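PDB 1ZSW: glyoxalase family protein from Bacillus cereus, which binds a zinc ion and belongs to the glyoxalase/bleomycin resistance/dioxygenase superfamily, though its reaction and substrate are not established. Local coordinates for residues Ser35-Asn40 / Pro90-Thr95; Lys128-Thr133 / Ala140-Asp145; Arg189-Met194 / Ile227-Leu232; Arg267-Ser272 / Leu283-Ser288. All blocks are in the same frame, centred on the assembly; numbering follows the deposited sequence.

Contact 1. Residues Ser35-Asn40 / Pro90-Thr95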
# COMPACT_ATOMS: atom_id res chain seq x y z
N SER A 35 0.94 4.13 -1.88
CA SER A 35 0.94 5.61 -1.92
C SER A 35 0.15 6.14 -3.09
O SER A 35 0.28 5.60 -4.17
CB SER A 35 2.38 6.16 -1.97
OG SER A 35 2.99 5.79 -0.71
N MET A 36 -0.58 7.24 -2.85
CA MET A 36 -1.62 7.79 -3.75
C MET A 36 -1.49 9.29 -3.82
O MET A 36 -0.75 9.92 -3.07
CB MET A 36 -3.00 7.46 -3.14
CG MET A 36 -3.53 6.05 -3.36
SD MET A 36 -2.67 4.77 -2.43
CE MET A 36 -3.26 5.11 -0.78
N VAL A 37 -2.21 9.88 -4.78
CA VAL A 37 -2.29 11.32 -4.93
C VAL A 37 -3.69 11.79 -4.58
O VAL A 37 -4.67 11.21 -5.07
CB VAL A 37 -1.96 11.68 -6.37
CG1 VAL A 37 -2.20 13.20 -6.66
CG2 VAL A 37 -0.50 11.32 -6.69
N THR A 38 -3.77 12.83 -3.73
CA THR A 38 -5.03 13.52 -3.38
C THR A 38 -4.93 14.99 -3.78
O THR A 38 -3.86 15.57 -3.79
CB THR A 38 -5.39 13.40 -1.87
OG1 THR A 38 -6.69 13.97 -1.63
CG2 THR A 38 -4.40 14.12 -0.98
N LYS A 39 -6.09 15.57 -4.12
CA LYS A 39 -6.12 17.00 -4.44
C LYS A 39 -6.33 17.85 -3.18
O LYS A 39 -6.01 19.06 -3.18
CB LYS A 39 -7.28 17.25 -5.41
CG LYS A 39 -7.19 18.60 -6.10
CD LYS A 39 -8.33 18.77 -7.10
CE LYS A 39 -8.34 20.20 -7.66
NZ LYS A 39 -7.21 20.53 -8.57
N ASN A 40 -6.88 17.26 -2.12
CA ASN A 40 -7.36 18.04 -0.97
C ASN A 40 -7.15 17.30 0.33
O ASN A 40 -7.84 16.35 0.60
CB ASN A 40 -8.84 18.37 -1.15
CG ASN A 40 -9.36 19.35 -0.10
OD1 ASN A 40 -9.57 19.01 1.06
ND2 ASN A 40 -9.56 20.59 -0.52
N PRO A 90 -2.59 20.13 -4.70
CA PRO A 90 -3.81 20.94 -4.87
C PRO A 90 -4.28 21.25 -6.30
O PRO A 90 -5.50 21.38 -6.50
CB PRO A 90 -3.46 22.22 -4.08
CG PRO A 90 -2.59 21.69 -2.98
CD PRO A 90 -1.68 20.73 -3.72
N LEU A 91 -3.38 21.37 -7.26
CA LEU A 91 -3.79 21.69 -8.65
C LEU A 91 -3.89 20.48 -9.57
O LEU A 91 -4.10 20.63 -10.77
CB LEU A 91 -2.85 22.70 -9.27
CG LEU A 91 -2.81 24.05 -8.57
CD1 LEU A 91 -1.73 24.81 -9.18
CD2 LEU A 91 -4.12 24.78 -8.73
N VAL A 92 -3.73 19.29 -9.01
CA VAL A 92 -3.85 18.08 -9.83
C VAL A 92 -5.22 17.93 -10.48
O VAL A 92 -6.21 18.34 -9.90
CB VAL A 92 -3.45 16.81 -9.01
CG1 VAL A 92 -4.56 16.39 -8.09
CG2 VAL A 92 -3.06 15.70 -10.01
N GLY A 93 -5.24 17.34 -11.68
CA GLY A 93 -6.48 17.03 -12.39
C GLY A 93 -7.08 15.67 -12.04
O GLY A 93 -6.65 14.99 -11.07
N ARG A 94 -8.11 15.28 -12.79
CA ARG A 94 -8.76 14.01 -12.54
C ARG A 94 -7.87 12.90 -13.08
O ARG A 94 -6.97 13.14 -13.89
CB ARG A 94 -10.12 13.95 -13.24
CG ARG A 94 -10.00 14.15 -14.77
CD ARG A 94 -11.30 13.75 -15.50
NE ARG A 94 -11.72 12.40 -15.14
CZ ARG A 94 -12.11 11.47 -15.99
NH1 ARG A 94 -12.21 11.73 -17.29
NH2 ARG A 94 -12.45 10.27 -15.54
N THR A 95 -8.10 11.69 -12.58
CA THR A 95 -7.55 10.48 -13.18
C THR A 95 -8.44 10.05 -14.34
O THR A 95 -9.68 9.97 -14.20
CB THR A 95 -7.50 9.33 -12.15
OG1 THR A 95 -6.47 9.63 -11.20
CG2 THR A 95 -7.17 8.03 -12.80

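Contact 2. Residues Lys128-Thr133 / Ala140-Asp145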
# COMPACT_ATOMS: atom_id res chain seq x y z
N LYS A 128 -19.69 5.95 -1.92
CA LYS A 128 -19.96 5.04 -3.03
C LYS A 128 -19.54 3.62 -2.70
O LYS A 128 -18.40 3.38 -2.29
CB LYS A 128 -19.29 5.56 -4.30
CG LYS A 128 -19.44 4.64 -5.52
CD LYS A 128 -19.04 5.38 -6.79
CE LYS A 128 -18.91 4.43 -7.98
NZ LYS A 128 -20.22 3.99 -8.50
N HIS A 129 -20.45 2.66 -2.83
CA HIS A 129 -20.14 1.28 -2.45
C HIS A 129 -21.03 0.30 -3.18
O HIS A 129 -22.12 0.67 -3.64
CB HIS A 129 -20.27 1.05 -0.94
CG HIS A 129 -21.67 1.20 -0.44
ND1 HIS A 129 -22.27 2.43 -0.30
CD2 HIS A 129 -22.60 0.29 -0.06
CE1 HIS A 129 -23.50 2.28 0.15
NE2 HIS A 129 -23.73 0.99 0.31
N SER A 130 -20.55 -0.93 -3.26
CA SER A 130 -21.20 -2.03 -3.97
C SER A 130 -22.17 -2.72 -3.04
O SER A 130 -22.39 -2.29 -1.90
CB SER A 130 -20.12 -3.00 -4.47
OG SER A 130 -19.60 -3.86 -3.44
N GLU A 131 -22.83 -3.77 -3.53
CA GLU A 131 -23.49 -4.67 -2.63
C GLU A 131 -22.49 -5.74 -2.23
O GLU A 131 -21.38 -5.80 -2.78
CB GLU A 131 -24.72 -5.30 -3.31
CG GLU A 131 -25.75 -4.26 -3.70
CD GLU A 131 -26.45 -3.65 -2.50
OE1 GLU A 131 -26.84 -4.41 -1.60
OE2 GLU A 131 -26.60 -2.40 -2.47
N MET A 132 -22.88 -6.60 -1.29
CA MET A 132 -22.03 -7.70 -0.86
C MET A 132 -21.60 -8.55 -2.05
O MET A 132 -22.40 -8.94 -2.88
CB MET A 132 -22.75 -8.55 0.17
CG MET A 132 -23.08 -7.82 1.46
SD MET A 132 -21.60 -7.61 2.48
CE MET A 132 -21.55 -9.24 3.24
N THR A 133 -20.32 -8.84 -2.13
CA THR A 133 -19.79 -9.54 -3.32
C THR A 133 -18.63 -10.47 -2.96
O THR A 133 -18.47 -10.86 -1.80
CB THR A 133 -19.48 -8.50 -4.47
OG1 THR A 133 -19.19 -9.17 -5.71
CG2 THR A 133 -18.31 -7.52 -4.07
N ALA A 140 -16.56 -9.80 0.15
CA ALA A 140 -16.05 -8.45 -0.10
C ALA A 140 -17.12 -7.38 -0.23
O ALA A 140 -18.31 -7.69 -0.54
CB ALA A 140 -15.19 -8.48 -1.38
N LEU A 141 -16.72 -6.12 -0.05
CA LEU A 141 -17.55 -4.98 -0.33
C LEU A 141 -16.71 -3.93 -0.99
O LEU A 141 -15.76 -3.43 -0.37
CB LEU A 141 -18.16 -4.42 0.98
CG LEU A 141 -19.13 -3.23 0.95
CD1 LEU A 141 -20.49 -3.57 0.29
CD2 LEU A 141 -19.36 -2.73 2.40
N GLN A 142 -17.01 -3.63 -2.24
CA GLN A 142 -16.26 -2.63 -2.98
C GLN A 142 -16.71 -1.23 -2.63
O GLN A 142 -17.88 -0.98 -2.37
CB GLN A 142 -16.39 -2.83 -4.50
CG GLN A 142 -15.74 -4.08 -5.01
CD GLN A 142 -16.04 -4.31 -6.49
OE1 GLN A 142 -16.47 -3.40 -7.20
NE2 GLN A 142 -15.82 -5.53 -6.95
N PHE A 143 -15.77 -0.28 -2.61
CA PHE A 143 -16.16 1.11 -2.41
C PHE A 143 -15.14 2.07 -3.06
O PHE A 143 -14.11 1.62 -3.55
CB PHE A 143 -16.37 1.43 -0.91
CG PHE A 143 -15.09 1.39 -0.08
CD1 PHE A 143 -14.52 2.58 0.32
CD2 PHE A 143 -14.55 0.20 0.35
CE1 PHE A 143 -13.37 2.58 1.14
CE2 PHE A 143 -13.37 0.16 1.15
CZ PHE A 143 -12.81 1.38 1.55
N GLU A 144 -15.47 3.35 -3.13
CA GLU A 144 -14.58 4.37 -3.70
C GLU A 144 -14.56 5.60 -2.83
O GLU A 144 -15.58 5.95 -2.21
CB GLU A 144 -15.04 4.78 -5.09
CG GLU A 144 -15.08 3.68 -6.08
CD GLU A 144 -15.36 4.16 -7.52
OE1 GLU A 144 -15.34 5.37 -7.81
OE2 GLU A 144 -15.57 3.26 -8.34
N ASP A 145 -13.44 6.30 -2.80
CA ASP A 145 -13.45 7.62 -2.22
C ASP A 145 -13.97 8.64 -3.22
O ASP A 145 -14.27 8.30 -4.39
CB ASP A 145 -12.11 8.01 -1.54
CG ASP A 145 -11.03 8.40 -2.50
OD1 ASP A 145 -11.28 8.57 -3.72
OD2 ASP A 145 -9.88 8.55 -2.00
O HOH W 1 -17.46 7.88 -2.15

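Contact 3. Residues Arg189-Met194 / Ile227-Leu232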
# COMPACT_ATOMS: atom_id res chain seq x y z
N ARG A 189 -1.04 -4.38 -19.59
CA ARG A 189 -1.14 -4.89 -21.00
C ARG A 189 -0.60 -6.29 -21.15
O ARG A 189 -1.14 -7.10 -21.93
CB ARG A 189 -0.38 -3.97 -21.95
CG ARG A 189 -0.97 -2.57 -22.07
CD ARG A 189 -1.92 -2.45 -23.32
NE ARG A 189 -2.37 -1.06 -23.50
CZ ARG A 189 -1.55 -0.02 -23.54
NH1 ARG A 189 -0.23 -0.21 -23.47
NH2 ARG A 189 -2.01 1.21 -23.65
N ARG A 190 0.49 -6.57 -20.44
CA ARG A 190 1.21 -7.85 -20.53
C ARG A 190 1.22 -8.60 -19.21
O ARG A 190 2.15 -8.47 -18.40
CB ARG A 190 2.65 -7.62 -21.03
CG ARG A 190 2.72 -7.03 -22.42
CD ARG A 190 2.36 -8.06 -23.49
NE ARG A 190 3.11 -9.32 -23.36
CZ ARG A 190 4.16 -9.67 -24.10
NH1 ARG A 190 4.66 -8.84 -25.01
NH2 ARG A 190 4.75 -10.85 -23.88
N LEU A 191 0.18 -9.38 -18.99
CA LEU A 191 0.03 -10.18 -17.79
C LEU A 191 1.16 -11.20 -17.64
O LEU A 191 1.65 -11.44 -16.54
CB LEU A 191 -1.36 -10.85 -17.82
CG LEU A 191 -1.79 -11.70 -16.63
CD1 LEU A 191 -3.31 -11.68 -16.48
CD2 LEU A 191 -1.25 -13.13 -16.74
N ASP A 192 1.61 -11.79 -18.76
CA ASP A 192 2.73 -12.75 -18.70
C ASP A 192 4.01 -12.15 -18.14
O ASP A 192 4.72 -12.79 -17.36
CB ASP A 192 2.98 -13.39 -20.08
CG ASP A 192 3.28 -12.37 -21.19
OD1 ASP A 192 2.83 -11.20 -21.12
OD2 ASP A 192 3.96 -12.75 -22.18
N LYS A 193 4.28 -10.92 -18.53
CA LYS A 193 5.51 -10.25 -18.09
C LYS A 193 5.40 -9.94 -16.61
O LYS A 193 6.39 -10.10 -15.87
CB LYS A 193 5.75 -8.99 -18.94
CG LYS A 193 5.99 -9.29 -20.44
CD LYS A 193 6.70 -8.13 -21.11
CE LYS A 193 7.71 -8.60 -22.17
NZ LYS A 193 8.96 -9.17 -21.57
N MET A 194 4.24 -9.51 -16.15
CA MET A 194 4.06 -9.21 -14.72
C MET A 194 4.17 -10.48 -13.89
O MET A 194 4.84 -10.51 -12.85
CB MET A 194 2.73 -8.48 -14.45
CG MET A 194 2.45 -8.21 -12.95
SD MET A 194 3.70 -7.16 -12.16
CE MET A 194 3.23 -5.64 -12.87
N ILE A 227 -1.45 -10.20 -4.71
CA ILE A 227 -1.56 -9.31 -5.88
C ILE A 227 -2.48 -9.96 -6.90
O ILE A 227 -2.28 -11.13 -7.23
CB ILE A 227 -0.19 -9.04 -6.50
CG1 ILE A 227 0.65 -8.22 -5.48
CG2 ILE A 227 -0.34 -8.21 -7.74
CD1 ILE A 227 2.07 -7.98 -6.02
N VAL A 228 -3.47 -9.20 -7.35
CA VAL A 228 -4.39 -9.61 -8.42
C VAL A 228 -3.93 -8.88 -9.68
O VAL A 228 -3.91 -7.65 -9.71
CB VAL A 228 -5.82 -9.17 -8.07
CG1 VAL A 228 -6.77 -9.50 -9.25
CG2 VAL A 228 -6.28 -9.89 -6.80
N VAL A 229 -3.60 -9.63 -10.72
CA VAL A 229 -3.11 -9.04 -11.96
C VAL A 229 -4.20 -9.22 -13.02
O VAL A 229 -4.61 -10.35 -13.29
CB VAL A 229 -1.78 -9.67 -12.44
CG1 VAL A 229 -1.32 -9.02 -13.76
CG2 VAL A 229 -0.69 -9.50 -11.37
N LYS A 230 -4.65 -8.10 -13.55
CA LYS A 230 -5.71 -8.09 -14.59
C LYS A 230 -5.17 -7.61 -15.94
O LYS A 230 -4.45 -6.61 -16.04
CB LYS A 230 -6.87 -7.16 -14.18
CG LYS A 230 -7.58 -7.59 -12.89
CD LYS A 230 -8.69 -6.64 -12.53
CE LYS A 230 -9.88 -6.73 -13.45
NZ LYS A 230 -10.89 -5.73 -13.00
N TYR A 231 -5.55 -8.33 -17.00
CA TYR A 231 -5.19 -7.89 -18.34
C TYR A 231 -6.24 -6.91 -18.83
O TYR A 231 -7.46 -7.18 -18.76
CB TYR A 231 -5.13 -9.11 -19.28
CG TYR A 231 -5.13 -8.70 -20.75
CD1 TYR A 231 -6.14 -9.14 -21.60
CD2 TYR A 231 -4.15 -7.87 -21.27
CE1 TYR A 231 -6.15 -8.78 -22.95
CE2 TYR A 231 -4.18 -7.48 -22.62
CZ TYR A 231 -5.18 -7.95 -23.44
OH TYR A 231 -5.19 -7.59 -24.76
N LEU A 232 -5.80 -5.75 -19.28
CA LEU A 232 -6.69 -4.80 -19.93
C LEU A 232 -5.92 -4.13 -21.05
O LEU A 232 -4.79 -3.66 -20.87
CB LEU A 232 -7.27 -3.75 -18.96
CG LEU A 232 -8.29 -2.74 -19.51
CD1 LEU A 232 -9.59 -3.48 -19.86
CD2 LEU A 232 -8.59 -1.66 -18.50

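Contact 4. Residues Arg267-Ser272 / Leu283-Ser288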
# COMPACT_ATOMS: atom_id res chain seq x y z
N ARG A 267 17.88 -8.43 -13.80
CA ARG A 267 16.78 -8.62 -14.75
C ARG A 267 16.58 -7.38 -15.65
O ARG A 267 15.66 -7.33 -16.48
CB ARG A 267 15.49 -9.01 -14.00
CG ARG A 267 15.63 -10.06 -12.86
CD ARG A 267 16.13 -11.41 -13.31
NE ARG A 267 15.77 -12.50 -12.40
CZ ARG A 267 16.29 -12.70 -11.19
NH1 ARG A 267 17.17 -11.85 -10.68
NH2 ARG A 267 15.91 -13.76 -10.48
N GLY A 268 17.47 -6.41 -15.52
CA GLY A 268 17.57 -5.31 -16.51
C GLY A 268 16.67 -4.16 -16.15
O GLY A 268 16.56 -3.16 -16.89
N PHE A 269 16.03 -4.26 -15.00
CA PHE A 269 15.31 -3.12 -14.49
C PHE A 269 16.30 -2.10 -13.93
O PHE A 269 17.41 -2.44 -13.47
CB PHE A 269 14.28 -3.53 -13.43
CG PHE A 269 13.20 -4.44 -13.96
CD1 PHE A 269 12.83 -5.58 -13.25
CD2 PHE A 269 12.56 -4.16 -15.16
CE1 PHE A 269 11.83 -6.43 -13.74
CE2 PHE A 269 11.57 -5.02 -15.65
CZ PHE A 269 11.20 -6.15 -14.92
N HIS A 270 15.87 -0.86 -13.89
CA HIS A 270 16.70 0.24 -13.47
C HIS A 270 16.27 0.68 -12.08
O HIS A 270 15.16 1.19 -11.91
CB HIS A 270 16.59 1.37 -14.49
CG HIS A 270 17.40 1.13 -15.73
ND1 HIS A 270 17.26 -0.00 -16.51
CD2 HIS A 270 18.37 1.87 -16.31
CE1 HIS A 270 18.10 0.05 -17.52
NE2 HIS A 270 18.79 1.18 -17.43
N SER A 271 17.15 0.46 -11.09
CA SER A 271 16.83 0.72 -9.70
C SER A 271 17.11 2.19 -9.42
O SER A 271 18.04 2.75 -9.99
CB SER A 271 17.74 -0.11 -8.83
OG SER A 271 17.73 0.37 -7.50
N SER A 272 16.30 2.82 -8.56
CA SER A 272 16.60 4.15 -8.02
C SER A 272 17.86 4.20 -7.15
O SER A 272 18.37 5.30 -6.82
CB SER A 272 15.42 4.62 -7.17
OG SER A 272 15.31 3.79 -6.02
N LEU A 283 14.13 1.06 -2.21
CA LEU A 283 14.51 1.34 -3.56
C LEU A 283 13.27 1.21 -4.42
O LEU A 283 12.31 0.54 -4.02
CB LEU A 283 15.61 0.39 -4.03
CG LEU A 283 15.20 -1.06 -4.26
CD1 LEU A 283 14.68 -1.36 -5.64
CD2 LEU A 283 16.46 -1.92 -3.99
N TYR A 284 13.27 1.92 -5.53
CA TYR A 284 12.14 1.88 -6.47
C TYR A 284 12.58 1.32 -7.82
O TYR A 284 13.70 1.54 -8.28
CB TYR A 284 11.60 3.30 -6.71
CG TYR A 284 11.15 4.03 -5.45
CD1 TYR A 284 9.79 4.16 -5.12
CD2 TYR A 284 12.11 4.57 -4.58
CE1 TYR A 284 9.44 4.88 -3.94
CE2 TYR A 284 11.78 5.23 -3.43
CZ TYR A 284 10.46 5.38 -3.11
OH TYR A 284 10.24 6.07 -1.92
N PHE A 285 11.67 0.64 -8.50
CA PHE A 285 11.93 0.23 -9.88
C PHE A 285 10.60 0.10 -10.58
O PHE A 285 9.57 -0.17 -9.91
CB PHE A 285 12.73 -1.11 -9.96
CG PHE A 285 11.93 -2.34 -9.56
CD1 PHE A 285 11.31 -3.13 -10.53
CD2 PHE A 285 11.75 -2.65 -8.23
CE1 PHE A 285 10.56 -4.26 -10.14
CE2 PHE A 285 11.02 -3.78 -7.84
CZ PHE A 285 10.42 -4.56 -8.81
N ARG A 286 10.61 0.30 -11.89
CA ARG A 286 9.40 0.08 -12.71
C ARG A 286 9.56 -1.21 -13.47
O ARG A 286 10.66 -1.51 -14.00
CB ARG A 286 9.21 1.22 -13.69
CG ARG A 286 8.60 2.39 -13.11
CD ARG A 286 8.04 3.35 -14.15
NE ARG A 286 7.79 4.61 -13.46
CZ ARG A 286 6.65 4.98 -12.89
NH1 ARG A 286 5.56 4.22 -12.95
NH2 ARG A 286 6.60 6.15 -12.26
N GLU A 287 8.48 -1.99 -13.53
CA GLU A 287 8.57 -3.22 -14.34
C GLU A 287 8.13 -2.99 -15.79
O GLU A 287 7.87 -1.86 -16.19
CB GLU A 287 7.90 -4.41 -13.66
CG GLU A 287 6.45 -4.26 -13.30
CD GLU A 287 5.57 -4.19 -14.54
OE1 GLU A 287 5.33 -5.25 -15.20
OE2 GLU A 287 5.13 -3.06 -14.85
N SER A 288 8.05 -4.08 -16.55
CA SER A 288 7.81 -4.01 -17.99
C SER A 288 6.58 -3.17 -18.38
O SER A 288 6.62 -2.47 -19.39
CB SER A 288 7.65 -5.44 -18.55
OG SER A 288 8.56 -6.36 -17.94
O HOH W 2 13.11 -0.55 -15.27
O HOH W 3 12.85 1.43 -13.38

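Contact 1. Residues Ser35-Asn40 / Pro90-Thr95
K39 sets CG anti to its backbone N (chi1 -164°), runs extended through CD and CE and bends at the last torsion (chi4 70°), which drops NZ between two carbonyls of the loop 90-95. There the ammonium group gives one hydrogen bond to P90 O and another to V92 O, NZ lying 2.8 Å from each oxygen. Both approaches are tilted by a little under 30° from the carbonyl plane. The methylene chain follows the same loop: K39 CG and CE each come to 3.3 Å from P90 O, while K39 CB rests 3.9 Å from V92 CG1. The same methyl of V92 also meets V37 CG1 at 4.2 Å, a small apolar patch beside the lysine chain. At the start of the loop the direction of donation reverses, since P90 CA makes a CA-H...O contact of 3.4 Å with K39 O. The backbone of K39 is held by E147, which accepts from its N and also from T38 OG1, and R241 touches both K39 and V92. The contact thus ties the end of strand 31-38 to the loop that follows strand 83-88. With two carbonyl oxygens on one NZ, the lysine works as a clamp on the turn P90-V92, and the paired C=O dipoles would be expected to stabilise its positive charge.

Contact 2. Residues Lys128-Thr133 / Ala140-Asp145
S130 faces the strand 140-144 and can be followed outward from CB, which lies 3.7 Å from both Q142 O and Q142 CB. Its OG, placed between the backbone N and the carbonyl carbon (chi1 77°), accepts the hydrogen bond of Q142 N at 2.9 Å and donates to E131 O at 2.7 Å. The hydroxyl therefore stands in for a backbone carbonyl: S130 N gives to Q142 O, as in a regular ladder, but the return bond from Q142 N ends on the side chain. Beside it L141 swings CD1 across the gap, against S130 O and at the edge of the H129 ring, close to the ring plane. Beyond M132 the pairing resumes one residue out of step, T133 and A140 exchanging two backbone bonds as an antiparallel hydrogen-bonded pair. At the other end H129 and F143 form a non-hydrogen-bonded pair, with their CB atoms 3.9 Å apart. K128 and E144 run side by side in the same direction; K128 CE approaches E144 OE2 to 3.6 Å, whereas K128 NZ stays 4.7 Å from that oxygen, too far for a salt bridge. A water joins K128 N to E144 O. F143 and L141 both meet F122 of helix 112-124, which packs against this side of the hairpin, and strand 150-155 bonds to the far edge of 138-144. The arrangement is a beta hairpin at the sheet edge, its outer strand broken into two short pieces, 128-129 (weakly bonded) and 133-135, each pairing with 138-144, and stitched at the break by a serine.

Contact 3. Residues Arg189-Met194 / Ile227-Leu232
R189 brings its backbone alongside the end of strand 227-231, its CA 5.7 Å from that of L232, and the chain then turns into helix 191-201 with R190 at the N-cap position and a side-on salt bridge from R190 to D192 across the first turn. R189 O lies at the edge of the Y231 ring, near its plane and 3.1 Å from CE2, while the CG and CD of R189 pass by L232 O. In the conformer given, R189 NH2 bonds to G234 O. Deeper in, L191 and M194 reach down from the first turn of the helix onto V229. A chi1 of -177° carries L191 CG to 4.0 Å from V229 CG1 and brings CD1 near V229 O and against Y231 CB. Strand 180-188, helix 191-201 and strands 205-209, 213-217 and 227-231 form the beta-alpha-beta-beta-beta module of the vicinal oxygen chelate (glyoxalase) superfamily, and here its helix packs on its last strand, which runs between 180-188 and 213-217. V229 presents both methyls to the helix, and V188 and F216 touch it from the flanking strands. M194, one helical turn after L191, folds back through bends at chi2 and chi3 towards E287 and sets its CG against V229 CG2 at 3.7 Å, with V229 CG1 almost as close.

Contact 4. Residues Arg267-Ser272 / Leu283-Ser288
F269 and F285 set their rings nearly parallel, with planes 27° apart, but slid so far along each other that they barely overlap: the centroids are 5.7 Å apart, and the closest carbons, F269 CD1 and F285 CD1, stand 4.0 Å from one another. E287 contributes a CH-pi contact to the F269 ring, its CA lying 4.2 Å from the centroid and off-centre, and R286 O comes obliquely to within 3.5 Å of F269 CD2. The Y284 ring takes S272 OG at its edge, in plane, 3.6 Å from CD2. A chi1 of 66° turns that hydroxyl back over its own backbone, where it accepts from Y284 N at 2.8 Å in an almost straight bond (171°). S272 N returns a bond to Y284 O, arriving in the carbonyl plane, and so both backbone polar atoms of Y284 are gripped by one serine. Further back, the chains move apart and two waters bridge the gap: one joins H270 N and R286 O, the other H270 O and R286 N. The loop begins at G268, whose positive phi closes helix 254-266 with a Schellman motif. F269 and F285 both reach V264 of that helix, and F269 also touches T197 and I201 of helix 191-201. On its other edge strand 280-286 bonds to strand 292-300, which carries the zinc ligand E294; Y284 touches E294, meets the zinc ligand H246 edge-to-face and bonds through OH to R277, placing this strand beside the metal site.

In the fold
Along the chain the four contacts follow in series, contacts 1 and 2 in the first glyoxalase-superfamily range and contacts 3 and 4 in the second. Contacts 1 and 4 reach the same eight-stranded sheet, which carries the zinc ligands H33, H246 and E294; their centres are about 25 Å apart. Contacts 2 and 3 reach the other, nine-stranded sheet with centres about 23 Å apart. Contacts 3 and 4 touch, M194 CE lying 3.2 Å from E287 OE1, so helix 191-201, packed on strand 227-231, also meets the end of strand 280-286 in the other sheet. Contacts 2 and 4 lie farthest apart, about 33 Å between centres. Each sheet thus draws strands from both ranges, interlocking the halves.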